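PDB 1KCD: endopolygalacturonase from Chondrostereum purpureum, which probably hydrolyses internal 1,4-alpha-D-galacturonosyl linkages of pectic polygalacturonate, as a glycosyl hydrolase of family 28. Local coordinates for residues A[176-181]-A[197-202]; A[224-229]-A[260-265]; A[153-158]-A[167-172]. All coordinates share one frame; numbering follows the deposited sequence.

Contact 1. Residues A[176-181]-A[197-202]; sequences IAINDG and ISIGSI. With GTK (beta-D-galactofuranuronic acid), chain B.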
loop_
_atom_site.group_PDB
_atom_site.type_symbol
_atom_site.label_atom_id
_atom_site.label_comp_id
_atom_site.label_asym_id
_atom_site.label_seq_id
_atom_site.Cartn_x
_atom_site.Cartn_y
_atom_site.Cartn_z
ATOM N N ILE A 176 2.607 1.018 -0.834
ATOM C CA ILE A 176 1.720 -0.106 -0.542
ATOM C C ILE A 176 2.334 -0.827 0.643
ATOM O O ILE A 176 3.580 -0.912 0.747
ATOM C CB ILE A 176 1.562 -1.067 -1.719
ATOM C CG1 ILE A 176 0.640 -2.235 -1.371
ATOM C CG2 ILE A 176 2.922 -1.537 -2.273
ATOM C CD1 ILE A 176 0.184 -3.066 -2.564
ATOM N N ALA A 177 1.470 -1.341 1.534
ATOM C CA ALA A 177 1.860 -2.261 2.574
ATOM C C ALA A 177 0.970 -3.494 2.431
ATOM O O ALA A 177 -0.274 -3.342 2.603
ATOM C CB ALA A 177 1.706 -1.634 3.954
ATOM N N ILE A 178 1.562 -4.615 2.115
ATOM C CA ILE A 178 0.811 -5.880 1.961
ATOM C C ILE A 178 0.929 -6.592 3.286
ATOM O O ILE A 178 2.037 -7.071 3.639
ATOM C CB ILE A 178 1.352 -6.737 0.810
ATOM C CG1 ILE A 178 1.267 -5.997 -0.529
ATOM C CG2 ILE A 178 0.595 -8.044 0.776
ATOM C CD1 ILE A 178 2.037 -6.670 -1.653
ATOM N N ASN A 179 -0.175 -6.639 4.040
ATOM C CA ASN A 179 -0.111 -7.133 5.417
ATOM C C ASN A 179 -0.597 -8.571 5.596
ATOM O O ASN A 179 -0.283 -9.185 6.611
ATOM C CB ASN A 179 -0.945 -6.197 6.300
ATOM C CG ASN A 179 -0.355 -4.789 6.304
ATOM O OD1 ASN A 179 -1.094 -3.788 6.102
ATOM N ND2 ASN A 179 0.928 -4.747 6.536
ATOM N N ASP A 180 -1.391 -9.089 4.654
ATOM C CA ASP A 180 -1.944 -10.437 4.756
ATOM C C ASP A 180 -2.512 -10.789 3.394
ATOM O O ASP A 180 -3.072 -9.903 2.710
ATOM C CB ASP A 180 -3.057 -10.474 5.802
ATOM C CG ASP A 180 -3.512 -11.848 6.220
ATOM O OD1 ASP A 180 -2.683 -12.787 6.274
ATOM O OD2 ASP A 180 -4.708 -12.030 6.561
ATOM N N GLY A 181 -2.428 -12.049 2.987
ATOM C CA GLY A 181 -3.106 -12.506 1.783
ATOM C C GLY A 181 -2.225 -13.220 0.816
ATOM O O GLY A 181 -0.982 -13.161 0.861
ATOM N N ILE A 197 7.920 0.283 -1.238
ATOM C CA ILE A 197 6.970 -0.806 -1.509
ATOM C C ILE A 197 7.210 -1.886 -0.485
ATOM O O ILE A 197 8.283 -2.483 -0.447
ATOM C CB ILE A 197 7.172 -1.350 -2.919
ATOM C CG1 ILE A 197 6.869 -0.280 -4.018
ATOM C CG2 ILE A 197 6.322 -2.595 -3.182
ATOM C CD1 ILE A 197 7.270 -0.743 -5.423
ATOM N N SER A 198 6.203 -2.122 0.370
ATOM C CA SER A 198 6.425 -2.960 1.553
ATOM C C SER A 198 5.479 -4.181 1.568
ATOM O O SER A 198 4.298 -4.115 1.216
ATOM C CB SER A 198 6.176 -2.140 2.824
ATOM O OG SER A 198 7.218 -1.195 2.983
ATOM N N ILE A 199 6.064 -5.250 2.122
ATOM C CA ILE A 199 5.280 -6.352 2.674
ATOM C C ILE A 199 5.424 -6.226 4.172
ATOM O O ILE A 199 6.563 -6.191 4.672
ATOM C CB ILE A 199 5.766 -7.710 2.156
ATOM C CG1 ILE A 199 5.478 -7.847 0.653
ATOM C CG2 ILE A 199 5.162 -8.846 2.977
ATOM C CD1 ILE A 199 6.218 -9.041 0.058
ATOM N N GLY A 200 4.307 -6.117 4.863
ATOM C CA GLY A 200 4.287 -5.990 6.322
ATOM C C GLY A 200 4.029 -4.570 6.776
ATOM O O GLY A 200 3.746 -3.707 5.938
ATOM N N SER A 201 4.160 -4.317 8.079
ATOM C CA SER A 201 4.782 -5.278 8.986
ATOM C C SER A 201 3.892 -6.489 9.214
ATOM O O SER A 201 2.670 -6.415 9.381
ATOM C CB SER A 201 5.094 -4.599 10.338
ATOM O OG SER A 201 3.907 -4.329 11.068
ATOM N N ILE A 202 4.528 -7.636 9.206
ATOM C CA ILE A 202 3.863 -8.911 9.424
ATOM C C ILE A 202 3.636 -9.123 10.907
ATOM O O ILE A 202 4.610 -9.066 11.684
ATOM C CB ILE A 202 4.682 -10.075 8.798
ATOM C CG1 ILE A 202 4.888 -9.847 7.293
ATOM C CG2 ILE A 202 4.052 -11.434 9.118
ATOM C CD1 ILE A 202 3.572 -9.976 6.506
HETATM C C1 GTK B . 0.285 1.692 8.489
HETATM O O1 GTK B . -0.883 1.099 9.042
HETATM C C2 GTK B . 0.748 2.919 9.224
HETATM O O2 GTK B . 1.638 3.658 8.354
HETATM C C3 GTK B . 1.650 2.311 10.322
HETATM O O3 GTK B . 0.879 2.242 11.513
HETATM C C4 GTK B . 1.922 0.876 9.853
HETATM O O4 GTK B . 1.287 0.698 8.595
HETATM C C5 GTK B . 3.385 0.442 9.865
HETATM O O5 GTK B . 3.971 1.022 8.710
HETATM C C6 GTK B . 3.712 -1.021 9.857
HETATM O O6B GTK B . 3.304 -1.688 10.936
HETATM O O6A GTK B . 4.274 -1.596 8.942
HETATM O O HOH W 1 0.562 -8.229 9.075
#
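Two neighbouring strands, 176-179 and 197-202, meet in the parallel sheet that carries the sugar-binding cleft. Their backbones are joined by three hydrogen bonds. Ser-198 N donates to Ile-176 O at 2.9 Å, and Ile-178 N donates back to Ser-198 O, also at 2.9 Å. Gly-200 N completes the set on Ile-178 O at 2.7 Å. This is the stacking of successive coils in a parallel beta-helix, the fold of family 28. The two faces of the sheet differ accordingly. Ile-176, Ile-178, Ile-197 and Ile-199 point to the inside of the helix, where Ile-176 CG2 meets Ile-197 CG2 at 3.7 Å and the two side chains cross at a slant. Ala-177 and Ser-198 lie on the cleft side. Ser-198 OG is held there by Asp-174, with a weak bond from Arg-226 NE. Gly-200 packs its carbonyl oxygen on Ala-177 CB at 3.5 Å. A side chain on Gly-200 would clash with Ile-202 N. A cis peptide follows Gly-200 and leads to Ser-201, which grips the carboxylate of GTK with two groups. Ser-201 N donates to GTK O6A at 2.9 Å. Ser-201 OG sits between the backbone N and the carbonyl carbon (chi1 71°) and donates to GTK O6B at 2.7 Å. Gln-230 NE2 also bonds this hydroxyl. Past the last backbone bond, one water donates to both Asn-179 O and Ser-201 O.

Contact 2. Residues A[224-229]-A[260-265]; sequences GVRIKA and QSYPDD. With GTR (beta-D-galactopyranuronic acid), chain C; GTK (beta-D-galactofuranuronic acid), chain B.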
loop_
_atom_site.group_PDB
_atom_site.type_symbol
_atom_site.label_atom_id
_atom_site.label_comp_id
_atom_site.label_asym_id
_atom_site.label_seq_id
_atom_site.Cartn_x
_atom_site.Cartn_y
_atom_site.Cartn_z
ATOM N N GLY A 224 13.476 1.458 -0.638
ATOM C CA GLY A 224 13.059 1.089 -1.986
ATOM C C GLY A 224 11.997 -0.003 -1.858
ATOM O O GLY A 224 10.818 0.235 -2.121
ATOM N N VAL A 225 12.428 -1.188 -1.461
ATOM C CA VAL A 225 11.519 -2.301 -1.128
ATOM C C VAL A 225 11.865 -2.840 0.249
ATOM O O VAL A 225 13.042 -2.903 0.616
ATOM C CB VAL A 225 11.504 -3.425 -2.187
ATOM C CG1 VAL A 225 11.109 -2.863 -3.551
ATOM C CG2 VAL A 225 12.868 -4.146 -2.259
ATOM N N ARG A 226 10.801 -3.207 0.979
ATOM C CA ARG A 226 10.984 -3.845 2.268
ATOM C C ARG A 226 10.070 -5.052 2.459
ATOM O O ARG A 226 8.928 -5.064 2.016
ATOM C CB ARG A 226 10.602 -2.864 3.391
ATOM C CG ARG A 226 11.601 -1.796 3.796
ATOM C CD ARG A 226 11.142 -1.288 5.200
ATOM N NE ARG A 226 9.961 -0.424 4.915
ATOM C CZ ARG A 226 9.410 0.344 5.837
ATOM N NH1 ARG A 226 9.851 0.342 7.113
ATOM N NH2 ARG A 226 8.356 1.122 5.560
ATOM N N ILE A 227 10.629 -6.029 3.204
ATOM C CA ILE A 227 9.789 -7.040 3.818
ATOM C C ILE A 227 10.060 -6.943 5.297
ATOM O O ILE A 227 11.197 -7.186 5.715
ATOM C CB ILE A 227 10.059 -8.464 3.302
ATOM C CG1 ILE A 227 10.013 -8.447 1.760
ATOM C CG2 ILE A 227 9.086 -9.474 3.937
ATOM C CD1 ILE A 227 10.311 -9.856 1.189
ATOM N N LYS A 228 9.069 -6.520 6.056
ATOM C CA LYS A 228 9.233 -6.259 7.485
ATOM C C LYS A 228 8.318 -7.151 8.274
ATOM O O LYS A 228 7.129 -7.223 7.992
ATOM C CB LYS A 228 8.894 -4.778 7.803
ATOM C CG LYS A 228 7.832 -4.063 6.953
ATOM C CD LYS A 228 7.527 -2.653 7.494
ATOM C CE LYS A 228 6.621 -1.885 6.493
ATOM N NZ LYS A 228 6.061 -0.694 7.093
ATOM N N ALA A 229 8.879 -7.822 9.267
ATOM C CA ALA A 229 8.083 -8.611 10.175
ATOM C C ALA A 229 8.358 -8.158 11.587
ATOM O O ALA A 229 9.504 -7.918 11.977
ATOM C CB ALA A 229 8.378 -10.114 10.074
ATOM N N GLN A 260 13.375 -9.080 10.098
ATOM C CA GLN A 260 12.479 -9.646 11.097
ATOM C C GLN A 260 12.679 -8.976 12.443
ATOM O O GLN A 260 12.310 -9.534 13.499
ATOM C CB GLN A 260 12.681 -11.149 11.153
ATOM C CG GLN A 260 12.073 -11.803 9.905
ATOM C CD GLN A 260 12.535 -13.225 9.662
ATOM O OE1 GLN A 260 13.652 -13.609 10.032
ATOM N NE2 GLN A 260 11.716 -14.037 8.984
ATOM N N SER A 261 13.172 -7.739 12.432
ATOM C CA SER A 261 13.382 -6.957 13.665
ATOM C C SER A 261 12.379 -5.839 13.887
ATOM O O SER A 261 12.563 -5.053 14.812
ATOM C CB SER A 261 14.787 -6.305 13.587
ATOM O OG SER A 261 15.767 -7.333 13.533
ATOM N N TYR A 262 11.369 -5.730 13.041
ATOM C CA TYR A 262 10.506 -4.564 13.095
ATOM C C TYR A 262 9.940 -4.400 14.476
ATOM O O TYR A 262 9.484 -5.376 15.119
ATOM C CB TYR A 262 9.394 -4.749 12.040
ATOM C CG TYR A 262 8.671 -3.427 11.786
ATOM C CD1 TYR A 262 9.187 -2.495 10.851
ATOM C CD2 TYR A 262 7.497 -3.135 12.439
ATOM C CE1 TYR A 262 8.536 -1.293 10.596
ATOM C CE2 TYR A 262 6.822 -1.916 12.207
ATOM C CZ TYR A 262 7.365 -1.015 11.296
ATOM O OH TYR A 262 6.676 0.176 11.080
ATOM N N PRO A 263 9.840 -3.197 15.025
ATOM C CA PRO A 263 10.030 -1.911 14.338
ATOM C C PRO A 263 11.455 -1.445 14.176
ATOM O O PRO A 263 11.721 -0.407 13.547
ATOM C CB PRO A 263 9.260 -0.972 15.298
ATOM C CG PRO A 263 9.469 -1.573 16.641
ATOM C CD PRO A 263 9.332 -3.069 16.426
ATOM N N ASP A 264 12.463 -2.147 14.649
ATOM C CA ASP A 264 13.851 -1.779 14.364
ATOM C C ASP A 264 14.230 -2.296 13.000
ATOM O O ASP A 264 13.619 -3.255 12.504
ATOM C CB ASP A 264 14.763 -2.433 15.387
ATOM C CG ASP A 264 14.404 -1.992 16.782
ATOM O OD1 ASP A 264 14.397 -0.760 16.955
ATOM O OD2 ASP A 264 14.087 -2.794 17.656
ATOM N N ASP A 265 15.221 -1.676 12.385
ATOM C CA ASP A 265 15.623 -2.179 11.066
ATOM C C ASP A 265 16.426 -3.463 11.237
ATOM O O ASP A 265 16.235 -4.442 10.499
ATOM C CB ASP A 265 16.368 -1.024 10.396
ATOM C CG ASP A 265 15.551 0.161 9.932
ATOM O OD1 ASP A 265 14.366 0.073 9.539
ATOM O OD2 ASP A 265 16.090 1.300 9.890
HETATM C C1 GTR C . 7.631 5.631 10.548
HETATM C C2 GTR C . 6.171 5.715 11.065
HETATM C C3 GTR C . 5.802 4.417 11.542
HETATM C C4 GTR C . 5.830 3.301 10.404
HETATM C C5 GTR C . 7.260 3.406 9.828
HETATM C C6 GTR C . 7.395 2.493 8.619
HETATM O O1 GTR C . 7.993 6.874 9.983
HETATM O O2 GTR C . 6.155 6.674 12.168
HETATM O O3 GTR C . 4.403 4.426 12.022
HETATM O O4 GTR C . 4.834 3.600 9.378
HETATM O O5 GTR C . 7.559 4.751 9.415
HETATM O O6A GTR C . 7.516 2.937 7.457
HETATM O O6B GTR C . 7.378 1.272 8.844
HETATM C C1 GTK B . 0.285 1.692 8.489
HETATM O O1 GTK B . -0.883 1.099 9.042
HETATM C C2 GTK B . 0.748 2.919 9.224
HETATM O O2 GTK B . 1.638 3.658 8.354
HETATM C C3 GTK B . 1.650 2.311 10.322
HETATM O O3 GTK B . 0.879 2.242 11.513
HETATM C C4 GTK B . 1.922 0.876 9.853
HETATM O O4 GTK B . 1.287 0.698 8.595
HETATM C C5 GTK B . 3.385 0.442 9.865
HETATM O O5 GTK B . 3.971 1.022 8.710
HETATM C C6 GTK B . 3.712 -1.021 9.857
HETATM O O6B GTK B . 3.304 -1.688 10.936
HETATM O O6A GTK B . 4.274 -1.596 8.942
HETATM O O HOH W 2 11.775 -1.210 8.591
#
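Tyr-262 swings its ring to the side opposite its backbone N (chi1 -165°), while Lys-228 keeps CG in a strained position between N and the carbonyl carbon (chi1 31°). From there the lysine chain is fully extended, and the two side chains run alongside each other in the same direction. Lys-228 CD touches Tyr-262 CE1 at 3.5 Å. Their polar ends meet the carboxylate of GTR. O6B of that sugar takes three bonds: 2.6 Å from Tyr-262 OH, 2.9 Å from Lys-228 NZ and 3.2 Å from Arg-226 NH1. The other oxygen, O6A, receives Arg-226 NH2 at 2.8 Å in a nearly straight bond (168°). Lys-228 NZ also donates to O6A of GTK at 2.7 Å, so one ammonium bridges the acid groups of both sugars. This is the galacturonate-binding cleft of the parallel beta-helix. Strand 226-230 gives the two cationic residues, and the loop after strand 254-259 brings the tyrosine beside them. Lys-228 CE lies over the centre of the Arg-226 guanidinium, 3.5 Å above its plane. Asp-174 makes salt bridges to both, a second-shell acid that probably holds their ends toward the sugars. One water, at the edge of the guanidinium, accepts from Arg-226 NH1 and donates to Asp-265 OD1. Further along the strand the loop is tied by its backbone: Tyr-262 N makes a weak bond to Ala-229 O at 3.1 Å. Gln-260 CG packs against the methyl of Ala-229, while its amide NE2 bonds Ala-273 O and Asn-302 O.

Contact 3. Residues A[153-158]-A[167-172]; sequences DGFDVS and CIVKNQ. With GTK (beta-D-galactofuranuronic acid), chain B.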
loop_
_atom_site.group_PDB
_atom_site.type_symbol
_atom_site.label_atom_id
_atom_site.label_comp_id
_atom_site.label_asym_id
_atom_site.label_seq_id
_atom_site.Cartn_x
_atom_site.Cartn_y
_atom_site.Cartn_z
ATOM N N ASP A 153 -0.237 5.999 4.074
ATOM C CA ASP A 153 -0.069 4.869 3.186
ATOM C C ASP A 153 -0.978 4.964 1.974
ATOM O O ASP A 153 -2.151 5.316 2.075
ATOM C CB ASP A 153 -0.452 3.542 3.884
ATOM C CG ASP A 153 0.334 3.181 5.140
ATOM O OD1 ASP A 153 0.737 4.123 5.841
ATOM O OD2 ASP A 153 0.488 1.981 5.439
ATOM N N GLY A 154 -0.449 4.581 0.799
ATOM C CA GLY A 154 -1.305 4.612 -0.402
ATOM C C GLY A 154 -2.332 3.498 -0.336
ATOM O O GLY A 154 -3.557 3.753 -0.361
ATOM N N PHE A 155 -1.874 2.258 -0.258
ATOM C CA PHE A 155 -2.726 1.091 -0.230
ATOM C C PHE A 155 -2.269 0.176 0.903
ATOM O O PHE A 155 -1.103 -0.224 0.897
ATOM C CB PHE A 155 -2.619 0.290 -1.536
ATOM C CG PHE A 155 -2.898 1.112 -2.776
ATOM C CD1 PHE A 155 -4.246 1.172 -3.230
ATOM C CD2 PHE A 155 -1.905 1.796 -3.437
ATOM C CE1 PHE A 155 -4.516 1.919 -4.386
ATOM C CE2 PHE A 155 -2.207 2.544 -4.549
ATOM C CZ PHE A 155 -3.512 2.644 -5.027
ATOM N N ASP A 156 -3.185 -0.159 1.794
ATOM C CA ASP A 156 -2.915 -1.188 2.825
ATOM C C ASP A 156 -3.741 -2.395 2.460
ATOM O O ASP A 156 -4.976 -2.277 2.407
ATOM C CB ASP A 156 -3.274 -0.674 4.212
ATOM C CG ASP A 156 -2.330 0.456 4.633
ATOM O OD1 ASP A 156 -1.097 0.323 4.377
ATOM O OD2 ASP A 156 -2.842 1.411 5.252
ATOM N N VAL A 157 -3.125 -3.531 2.199
ATOM C CA VAL A 157 -3.835 -4.686 1.646
ATOM C C VAL A 157 -3.803 -5.857 2.610
ATOM O O VAL A 157 -2.728 -6.338 2.982
ATOM C CB VAL A 157 -3.174 -5.118 0.316
ATOM C CG1 VAL A 157 -3.936 -6.316 -0.240
ATOM C CG2 VAL A 157 -3.127 -3.968 -0.664
ATOM N N SER A 158 -4.987 -6.325 2.973
ATOM C CA SER A 158 -5.196 -7.570 3.708
ATOM C C SER A 158 -6.292 -8.306 2.956
ATOM O O SER A 158 -7.482 -8.151 3.217
ATOM C CB SER A 158 -5.613 -7.330 5.146
ATOM O OG SER A 158 -4.477 -6.814 5.859
ATOM N N CYS A 167 -1.127 2.792 -10.862
ATOM C CA CYS A 167 -1.484 3.794 -9.875
ATOM C C CYS A 167 -0.313 4.719 -9.600
ATOM O O CYS A 167 0.841 4.434 -9.960
ATOM C CB CYS A 167 -1.901 3.082 -8.568
ATOM S SG CYS A 167 -3.459 2.132 -8.761
ATOM N N ILE A 168 -0.633 5.819 -8.937
ATOM C CA ILE A 168 0.353 6.830 -8.583
ATOM C C ILE A 168 0.147 7.155 -7.112
ATOM O O ILE A 168 -0.991 7.457 -6.739
ATOM C CB ILE A 168 0.169 8.070 -9.444
ATOM C CG1 ILE A 168 0.496 7.793 -10.915
ATOM C CG2 ILE A 168 1.003 9.235 -8.955
ATOM C CD1 ILE A 168 0.122 8.953 -11.819
ATOM N N VAL A 169 1.229 7.115 -6.324
ATOM C CA VAL A 169 1.127 7.485 -4.910
ATOM C C VAL A 169 2.201 8.504 -4.564
ATOM O O VAL A 169 3.376 8.191 -4.743
ATOM C CB VAL A 169 1.289 6.259 -4.015
ATOM C CG1 VAL A 169 1.220 6.665 -2.529
ATOM C CG2 VAL A 169 0.250 5.192 -4.354
ATOM N N LYS A 170 1.771 9.640 -4.053
ATOM C CA LYS A 170 2.647 10.717 -3.549
ATOM C C LYS A 170 2.318 10.877 -2.098
ATOM O O LYS A 170 1.216 11.309 -1.767
ATOM C CB LYS A 170 2.371 11.995 -4.338
ATOM C CG LYS A 170 2.545 11.819 -5.842
ATOM C CD LYS A 170 2.295 13.141 -6.582
ATOM C CE LYS A 170 2.660 12.987 -8.067
ATOM N NZ LYS A 170 2.337 14.235 -8.804
ATOM N N ASN A 171 3.200 10.444 -1.195
ATOM C CA ASN A 171 2.774 10.385 0.188
ATOM C C ASN A 171 3.976 10.421 1.126
ATOM O O ASN A 171 5.076 10.875 0.725
ATOM C CB ASN A 171 1.898 9.132 0.421
ATOM C CG ASN A 171 2.745 7.878 0.320
ATOM O OD1 ASN A 171 3.864 7.887 -0.167
ATOM N ND2 ASN A 171 2.186 6.765 0.859
ATOM N N GLN A 172 3.744 9.986 2.385
ATOM C CA GLN A 172 4.760 10.073 3.421
ATOM C C GLN A 172 4.949 8.751 4.142
ATOM O O GLN A 172 5.595 8.744 5.184
ATOM C CB GLN A 172 4.450 11.192 4.435
ATOM C CG GLN A 172 4.416 12.583 3.807
ATOM C CD GLN A 172 3.105 12.884 3.089
ATOM O OE1 GLN A 172 1.999 12.530 3.545
ATOM N NE2 GLN A 172 3.162 13.536 1.945
HETATM C C1 GTK B . 0.285 1.692 8.489
HETATM O O1 GTK B . -0.883 1.099 9.042
HETATM C C2 GTK B . 0.748 2.919 9.224
HETATM O O2 GTK B . 1.638 3.658 8.354
HETATM C C3 GTK B . 1.650 2.311 10.322
HETATM O O3 GTK B . 0.879 2.242 11.513
HETATM C C4 GTK B . 1.922 0.876 9.853
HETATM O O4 GTK B . 1.287 0.698 8.595
HETATM C C5 GTK B . 3.385 0.442 9.865
HETATM O O5 GTK B . 3.971 1.022 8.710
HETATM C C6 GTK B . 3.712 -1.021 9.857
HETATM O O6B GTK B . 3.304 -1.688 10.936
HETATM O O6A GTK B . 4.274 -1.596 8.942
#
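Asn-171 ND2 lies against the bend at Asp-153 and Gly-154, and the carbonyl oxygens of Thr-152 and Asp-174 hold it by hydrogen bonds. Asp-173 O adds a weak third bond. Asn-171 ND2 comes within 3.8 Å of Asp-153 CA. The contact crosses the interior of the parallel beta-helix, between the start of strand 155-158 with the turn before it, and the end of strand 162-170 on another face. No hydrogen bond joins the two segments. Gly-154 lets them come close: its CA is 3.9 Å from Val-169 CG1, and a CB here would clash with CG2 of the same valine. Asp-153 turns its carboxylate to the sugar, with OD1 2.7 Å from GTK O2. Replacing Asp-153 by an alanine would probably leave GTK O2 without its close carboxylate oxygen and a gap beside GTK C1, which OD2 now approaches. Phe-155 reaches into the interior. Its first torsion (chi1 -55°) sets CG beside the backbone N, and the ring then slants across Val-169, Phe-155 CE2 to Val-169 CG2 at 3.6 Å. Cys-167 meets the ring near CZ in an oblique sulfur-aromatic contact, with Cys-167 SG 3.8 Å from Phe-155 CZ.

All three contacts are buried, and all reach the same cleft-bearing sheet and GTK. Contacts 1 and 3 lie nearer the middle of the chain; contact 2 is further out, about 15 Å from its centre. Contact 1 is parallel strand pairing through backbone bonds. Its strands continue the sheet on both flanks: 176-179 pairs with 155-158 of contact 3, and 197-202 with 226-230 of contact 2. Contacts 2 and 3 do not touch; their centres are about 17 Å apart. Their chemistry differs with place. Contact 2 is charged and faces the sugar acids. Contact 3 is mostly apolar, spanning the helix interior, with one carboxylate at the cleft. Contact 1 has isoleucines on the inner face and small or neutral polar residues on the cleft face.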